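Local atomic coordinates of DUF1254 domain-containing protein (Vibrio parahaemolyticus, PDB entry 3U07), a protein that is of unknown function, combining DUF1254 and DUF1214 domains and carrying a signal sequence that suggests export from the cytoplasm. Residues 221-225 and 226-230; 211-214 and 215-219; 402-405 and 406-410. The protein carries 2 engineered substitutions. All blocks are in the same frame, centred on the assembly; numbering follows the deposited sequence.

Contact 1: 221-225 and 226-230; sequences FVLCD and GSMGN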
# COMPACT_ATOMS: atom_id res chain seq x y z
N PHE A 221 0.41 -3.93 23.12
CA PHE A 221 1.86 -3.92 22.95
C PHE A 221 2.26 -2.86 21.91
O PHE A 221 3.16 -2.05 22.14
CB PHE A 221 2.34 -5.29 22.48
CG PHE A 221 3.79 -5.32 22.09
CD1 PHE A 221 4.79 -5.38 23.07
CD2 PHE A 221 4.16 -5.26 20.75
CE1 PHE A 221 6.14 -5.40 22.71
CE2 PHE A 221 5.51 -5.27 20.38
CZ PHE A 221 6.50 -5.34 21.36
N VAL A 222 1.60 -2.88 20.76
CA VAL A 222 1.89 -1.92 19.71
C VAL A 222 1.55 -0.50 20.15
O VAL A 222 2.29 0.45 19.88
CB VAL A 222 1.11 -2.24 18.42
CG1 VAL A 222 1.28 -1.11 17.41
CG2 VAL A 222 1.61 -3.55 17.84
N LEU A 223 0.41 -0.36 20.83
CA LEU A 223 -0.06 0.93 21.32
C LEU A 223 0.99 1.57 22.24
O LEU A 223 1.17 2.78 22.26
CB LEU A 223 -1.36 0.74 22.10
CG LEU A 223 -2.72 1.30 21.65
CD1 LEU A 223 -2.74 1.74 20.21
CD2 LEU A 223 -3.76 0.23 21.90
N CYS A 224 1.67 0.72 23.00
CA CYS A 224 2.69 1.18 23.94
C CYS A 224 3.92 1.74 23.24
O CYS A 224 4.51 2.71 23.71
CB CYS A 224 3.11 0.01 24.84
SG CYS A 224 4.00 0.49 26.36
N ASP A 225 4.29 1.13 22.12
CA ASP A 225 5.48 1.51 21.36
C ASP A 225 5.32 2.76 20.52
O ASP A 225 5.48 2.73 19.30
CB ASP A 225 5.90 0.31 20.49
CG ASP A 225 7.21 0.55 19.76
OD1 ASP A 225 8.06 1.30 20.28
OD2 ASP A 225 7.39 -0.02 18.66
N GLY A 226 5.03 3.87 21.18
CA GLY A 226 4.85 5.11 20.45
C GLY A 226 3.82 6.06 21.05
O GLY A 226 3.50 5.97 22.24
N SER A 227 3.30 6.93 20.21
CA SER A 227 2.33 7.95 20.60
C SER A 227 0.89 7.64 20.20
O SER A 227 0.02 8.51 20.28
CB SER A 227 2.74 9.28 19.96
OG SER A 227 2.76 10.32 20.91
N MSE A 228 0.65 6.42 19.76
CA MSE A 228 -0.68 6.02 19.32
C MSE A 228 -1.77 6.22 20.37
O MSE A 228 -2.92 6.52 20.03
CB MSE A 228 -0.64 4.56 18.88
CG MSE A 228 -1.60 4.19 17.78
SE MSE A 228 -0.90 2.65 16.87
CE MSE A 228 -0.24 3.54 15.34
N GLY A 229 -1.42 6.05 21.65
CA GLY A 229 -2.41 6.19 22.72
C GLY A 229 -3.04 7.57 22.65
O GLY A 229 -4.27 7.77 22.83
N ASN A 230 -2.18 8.52 22.38
CA ASN A 230 -2.60 9.89 22.26
C ASN A 230 -3.29 10.16 20.91
O ASN A 230 -4.32 10.84 20.86
CB ASN A 230 -1.37 10.73 22.43
CG ASN A 230 -0.87 10.71 23.86
OD1 ASN A 230 -1.65 10.54 24.79
ND2 ASN A 230 0.43 10.94 24.04
O HOH W 1 0.91 5.34 23.04

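Contact 2: 211-214 and 215-219; sequences KKST and WLERV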
# COMPACT_ATOMS: atom_id res chain seq x y z
N LYS A 211 0.70 -16.50 17.48
CA LYS A 211 0.02 -17.79 17.56
C LYS A 211 -0.47 -18.19 18.95
O LYS A 211 -1.36 -19.03 19.08
CB LYS A 211 0.90 -18.90 16.99
CG LYS A 211 1.90 -19.52 17.96
CD LYS A 211 1.98 -21.04 17.72
CE LYS A 211 1.50 -21.41 16.31
NZ LYS A 211 1.22 -22.86 16.14
N LYS A 212 0.10 -17.58 19.99
CA LYS A 212 -0.28 -17.93 21.36
C LYS A 212 -0.78 -16.77 22.23
O LYS A 212 -1.09 -16.97 23.41
CB LYS A 212 0.90 -18.62 22.03
CG LYS A 212 2.21 -17.90 21.80
CD LYS A 212 3.41 -18.57 22.48
CE LYS A 212 4.09 -19.61 21.58
NZ LYS A 212 3.54 -20.99 21.72
N SER A 213 -0.85 -15.57 21.66
CA SER A 213 -1.31 -14.40 22.40
C SER A 213 -2.74 -14.03 22.00
O SER A 213 -3.30 -14.61 21.07
CB SER A 213 -0.39 -13.22 22.12
OG SER A 213 -0.29 -12.98 20.73
N THR A 214 -3.33 -13.07 22.71
CA THR A 214 -4.68 -12.60 22.39
C THR A 214 -4.53 -11.29 21.60
O THR A 214 -3.46 -10.68 21.61
CB THR A 214 -5.51 -12.29 23.64
OG1 THR A 214 -4.93 -11.17 24.32
CG2 THR A 214 -5.56 -13.50 24.58
N TRP A 215 -5.59 -10.84 20.94
CA TRP A 215 -5.46 -9.60 20.20
C TRP A 215 -5.28 -8.42 21.15
O TRP A 215 -4.67 -7.42 20.79
CB TRP A 215 -6.65 -9.36 19.27
CG TRP A 215 -7.96 -9.10 19.94
CD1 TRP A 215 -8.91 -10.02 20.25
CD2 TRP A 215 -8.49 -7.82 20.31
NE1 TRP A 215 -10.02 -9.40 20.78
CE2 TRP A 215 -9.79 -8.05 20.82
CE3 TRP A 215 -8.01 -6.51 20.25
CZ2 TRP A 215 -10.60 -7.01 21.28
CZ3 TRP A 215 -8.82 -5.48 20.70
CH2 TRP A 215 -10.10 -5.73 21.20
N LEU A 216 -5.79 -8.55 22.37
CA LEU A 216 -5.64 -7.48 23.36
C LEU A 216 -4.16 -7.25 23.67
O LEU A 216 -3.70 -6.11 23.66
CB LEU A 216 -6.38 -7.81 24.65
CG LEU A 216 -7.91 -7.65 24.65
CD1 LEU A 216 -8.46 -8.15 25.98
CD2 LEU A 216 -8.28 -6.18 24.44
N GLU A 217 -3.41 -8.32 23.94
CA GLU A 217 -2.00 -8.12 24.26
C GLU A 217 -1.18 -7.61 23.09
O GLU A 217 -0.28 -6.79 23.27
CB GLU A 217 -1.37 -9.38 24.87
CG GLU A 217 -1.53 -10.68 24.12
CD GLU A 217 -0.97 -11.86 24.93
OE1 GLU A 217 -1.77 -12.72 25.38
OE2 GLU A 217 0.26 -11.91 25.11
N ARG A 218 -1.50 -8.06 21.87
CA ARG A 218 -0.77 -7.59 20.70
C ARG A 218 -1.06 -6.11 20.46
O ARG A 218 -0.14 -5.31 20.28
CB ARG A 218 -1.15 -8.41 19.46
CG ARG A 218 -0.66 -9.87 19.49
CD ARG A 218 -0.89 -10.58 18.16
NE ARG A 218 -2.31 -10.61 17.79
CZ ARG A 218 -3.14 -11.61 18.07
NH1 ARG A 218 -2.72 -12.68 18.73
NH2 ARG A 218 -4.42 -11.52 17.71
N VAL A 219 -2.34 -5.73 20.45
CA VAL A 219 -2.70 -4.34 20.23
C VAL A 219 -2.15 -3.43 21.34
O VAL A 219 -1.61 -2.37 21.04
CB VAL A 219 -4.24 -4.18 20.15
CG1 VAL A 219 -4.61 -2.69 20.14
CG2 VAL A 219 -4.77 -4.85 18.88

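Contact 3: 402-405 and 406-410; sequences PVPE and KPFYA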
# COMPACT_ATOMS: atom_id res chain seq x y z
N PRO A 402 -0.34 -9.08 -25.42
CA PRO A 402 -0.43 -10.54 -25.37
C PRO A 402 -1.35 -10.97 -24.24
O PRO A 402 -1.41 -10.32 -23.20
CB PRO A 402 1.01 -10.97 -25.14
CG PRO A 402 1.80 -9.90 -25.81
CD PRO A 402 1.07 -8.65 -25.36
N VAL A 403 -2.05 -12.07 -24.44
CA VAL A 403 -2.95 -12.61 -23.44
C VAL A 403 -2.73 -14.12 -23.50
O VAL A 403 -2.55 -14.68 -24.58
CB VAL A 403 -4.40 -12.18 -23.75
CG1 VAL A 403 -5.35 -13.35 -23.70
CG2 VAL A 403 -4.82 -11.08 -22.77
N PRO A 404 -2.72 -14.80 -22.34
CA PRO A 404 -2.50 -16.25 -22.28
C PRO A 404 -3.64 -17.14 -22.75
O PRO A 404 -4.79 -16.72 -22.81
CB PRO A 404 -2.17 -16.48 -20.82
CG PRO A 404 -3.10 -15.53 -20.14
CD PRO A 404 -2.96 -14.27 -20.99
N GLU A 405 -3.29 -18.39 -23.08
CA GLU A 405 -4.25 -19.40 -23.53
C GLU A 405 -4.98 -19.99 -22.33
O GLU A 405 -5.12 -21.21 -22.22
CB GLU A 405 -3.52 -20.52 -24.27
CG GLU A 405 -2.75 -20.08 -25.50
CD GLU A 405 -3.46 -20.42 -26.79
OE1 GLU A 405 -4.60 -19.93 -26.99
OE2 GLU A 405 -2.89 -21.17 -27.61
N LYS A 406 -5.45 -19.13 -21.44
CA LYS A 406 -6.16 -19.57 -20.24
C LYS A 406 -6.93 -18.40 -19.65
O LYS A 406 -6.84 -17.28 -20.14
CB LYS A 406 -5.16 -20.10 -19.21
CG LYS A 406 -4.02 -19.14 -18.91
CD LYS A 406 -3.31 -19.51 -17.61
CE LYS A 406 -2.09 -18.62 -17.37
NZ LYS A 406 -1.41 -18.94 -16.08
N PRO A 407 -7.72 -18.65 -18.59
CA PRO A 407 -8.47 -17.53 -18.00
C PRO A 407 -7.47 -16.49 -17.48
O PRO A 407 -6.45 -16.84 -16.89
CB PRO A 407 -9.25 -18.21 -16.87
CG PRO A 407 -9.52 -19.57 -17.44
CD PRO A 407 -8.17 -19.93 -18.04
N PHE A 408 -7.78 -15.22 -17.70
CA PHE A 408 -6.91 -14.14 -17.26
C PHE A 408 -7.75 -12.97 -16.78
O PHE A 408 -8.96 -12.93 -16.99
CB PHE A 408 -6.01 -13.68 -18.42
CG PHE A 408 -6.77 -13.01 -19.55
CD1 PHE A 408 -6.98 -11.64 -19.55
CD2 PHE A 408 -7.27 -13.77 -20.61
CE1 PHE A 408 -7.67 -11.01 -20.59
CE2 PHE A 408 -7.97 -13.16 -21.66
CZ PHE A 408 -8.17 -11.78 -21.65
N TYR A 409 -7.10 -12.03 -16.11
CA TYR A 409 -7.79 -10.83 -15.68
C TYR A 409 -6.86 -9.67 -15.96
O TYR A 409 -5.65 -9.85 -16.12
CB TYR A 409 -8.17 -10.87 -14.20
CG TYR A 409 -7.04 -11.06 -13.22
CD1 TYR A 409 -6.56 -12.34 -12.92
CD2 TYR A 409 -6.47 -9.97 -12.55
CE1 TYR A 409 -5.55 -12.52 -11.97
CE2 TYR A 409 -5.46 -10.14 -11.61
CZ TYR A 409 -5.01 -11.42 -11.33
OH TYR A 409 -4.01 -11.61 -10.40
N ALA A 410 -7.42 -8.48 -16.07
CA ALA A 410 -6.63 -7.30 -16.36
C ALA A 410 -6.75 -6.31 -15.21
O ALA A 410 -7.84 -6.11 -14.68
CB ALA A 410 -7.12 -6.65 -17.66

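Contact 1: 221-225 and 226-230
Leu223 and Met228, present as selenomethionine, make the apolar part of this local contact, their side chains crossing at about a right angle. The touching branch of Leu223 is CD1, which rests against Met228 CG at 3.6 Å and lies almost as near to Met228 CB. The selenium also borders this methyl, with Met228 SE 3.9 Å from Leu223 CD1. Met228 SE faces Val222 CG1 more loosely, at 4.4 Å, and the bend of the chain at chi3 leads CE away from that valine. Val222 and Leu223 also pack on helix 26-52, through Ile40, Tyr44 and Tyr36, so this apolar side of the turn lies against that helix.

The motif is a tight link between two helices: helix 215-224 ends, Asp225 stands at the centre of an inverse gamma turn, and helix 228-231 starts after Ser227. The gamma-turn bond is weak, Gly226 N to Cys224 O at 2.8 Å with a bent N-H...O angle of 144°. Gly226 follows with a positive phi, a backbone conformation suited to glycine.

One water joins the end of the first helix, the turn and the start of the second. It donates to Leu223 O at 2.7 Å and to Gly226 O at 2.8 Å, and accepts from Gly229 N at 2.8 Å. Leu223 O and Gly229 N are 4.2 Å apart, so the water spans a gap too wide for a direct bond.

Charged and covalent ties fix the turn to the rest of the chain. The Asp225 carboxylate is divided between two partners, OD1 taking a hydrogen bond from Asn160 ND2 and OD2 a salt bridge from Arg205 NE, while Cys224 is joined to Cys247 by a disulfide.

Contact 2: 211-214 and 215-219
Thr214 and Glu217 cross at about a right angle at the start of helix 215-224, each side chain reaching the other's backbone. Thr214 sets OG1 between its own N and carbonyl carbon (chi1 66°), which brings the hydroxyl oxygen beneath the first turn to accept from Glu217 N at 3.3 Å, nearly straight at 167°. In return, Glu217 CG lies between its own N and carbonyl carbon, and the extended chain runs back alongside the Thr214 backbone, where Glu217 OE1 accepts from Thr214 N at 3.1 Å. That N-H arrives from above the carboxylate plane, 47° out of it. The two reciprocal bonds make a capping box with Thr214 as the N-cap.

Arg218 approaches from another direction. Its chain bends at chi3 and curls the guanidinium back over the residues before the helix, where Thr214 O lies over one face, 3.6 Å above the plane and offset toward the rim. Arg218 NH1 donates to Ser213 OG at 3.2 Å, tilted from the guanidinium plane, and makes a weak, bent bond to Ser213 O at 3.1 Å. Ser213 OG also hydrogen-bonds Asp209 O, and the salt bridge from Arg218 NE to Asp41 ties the group to helix 26-52. Thr214 O takes the first regular helical bond, from Arg218 N at 3.3 Å.

The Trp215 indole packs on helix 253-273, its NE1 hydrogen-bonding Ala259 O. Leu216 CD2 sits 3.7 Å above one face of the indole, and Val219 CG2 meets its edge in plane.

The chemistry implies an N-terminus supplied with acceptors where the first N-H groups have no preceding helical carbonyl to bond: a hydroxyl oxygen takes Glu217 N, while the Glu217 carboxylate, bonded to Thr214 N, probably interacts favourably with the positive end of the helix dipole.

Contact 3: 402-405 and 406-410
One face of the Phe408 ring is taken by Val403 CG2, a CH-pi contact with the methyl 3.7 Å from the ring centroid and 16° off the normal; Lys406 O lies in plane at the edge. The valine and phenylalanine side chains cross at about a right angle. The other methyl, Val403 CG1, approaches Phe408 CE2 very closely, at 3.3 Å.

These residues flank an inverse gamma turn centred on Glu405, in the connection from strand 400-402 to strand 408-417 of the DUF1214 region. The two strands belong to different sheets, so the turn carries the chain from one sheet to the other, and Ile352 of strand 347-354 packs against Val403, Pro404 and Phe408.

Pro404 meets two residues of the following segment: its CG touches Phe408 CB at 3.9 Å, and its CB meets Lys406 CG at 3.8 Å. Beyond CG the lysine is extended (chi3 175°), which carries the ammonium past the proline to a salt bridge with Asp356. The turn itself is closed by a weak bond from Lys406 N to Pro404 O, 2.8 Å long and bent to 148°.

Contacts 2 and 1 follow each other along the chain and share helix 215-224: contact 2 caps its start, and contact 1 turns the chain out of its end. Their centres are 15 Å apart, and helix 26-52 packs against both, with Tyr44 touching Arg218 in one and Val222 in the other. Contact 3 is remote, in the DUF1214 region, its centre 46 Å from that of contact 1 and 42 Å from that of contact 2, with nearest atoms about 30 and 28 Å away. Contacts 1 and 3 each contain an inverse gamma turn, but on opposite sides of the chain's centre. With the function unknown, none can be placed relative to an active site.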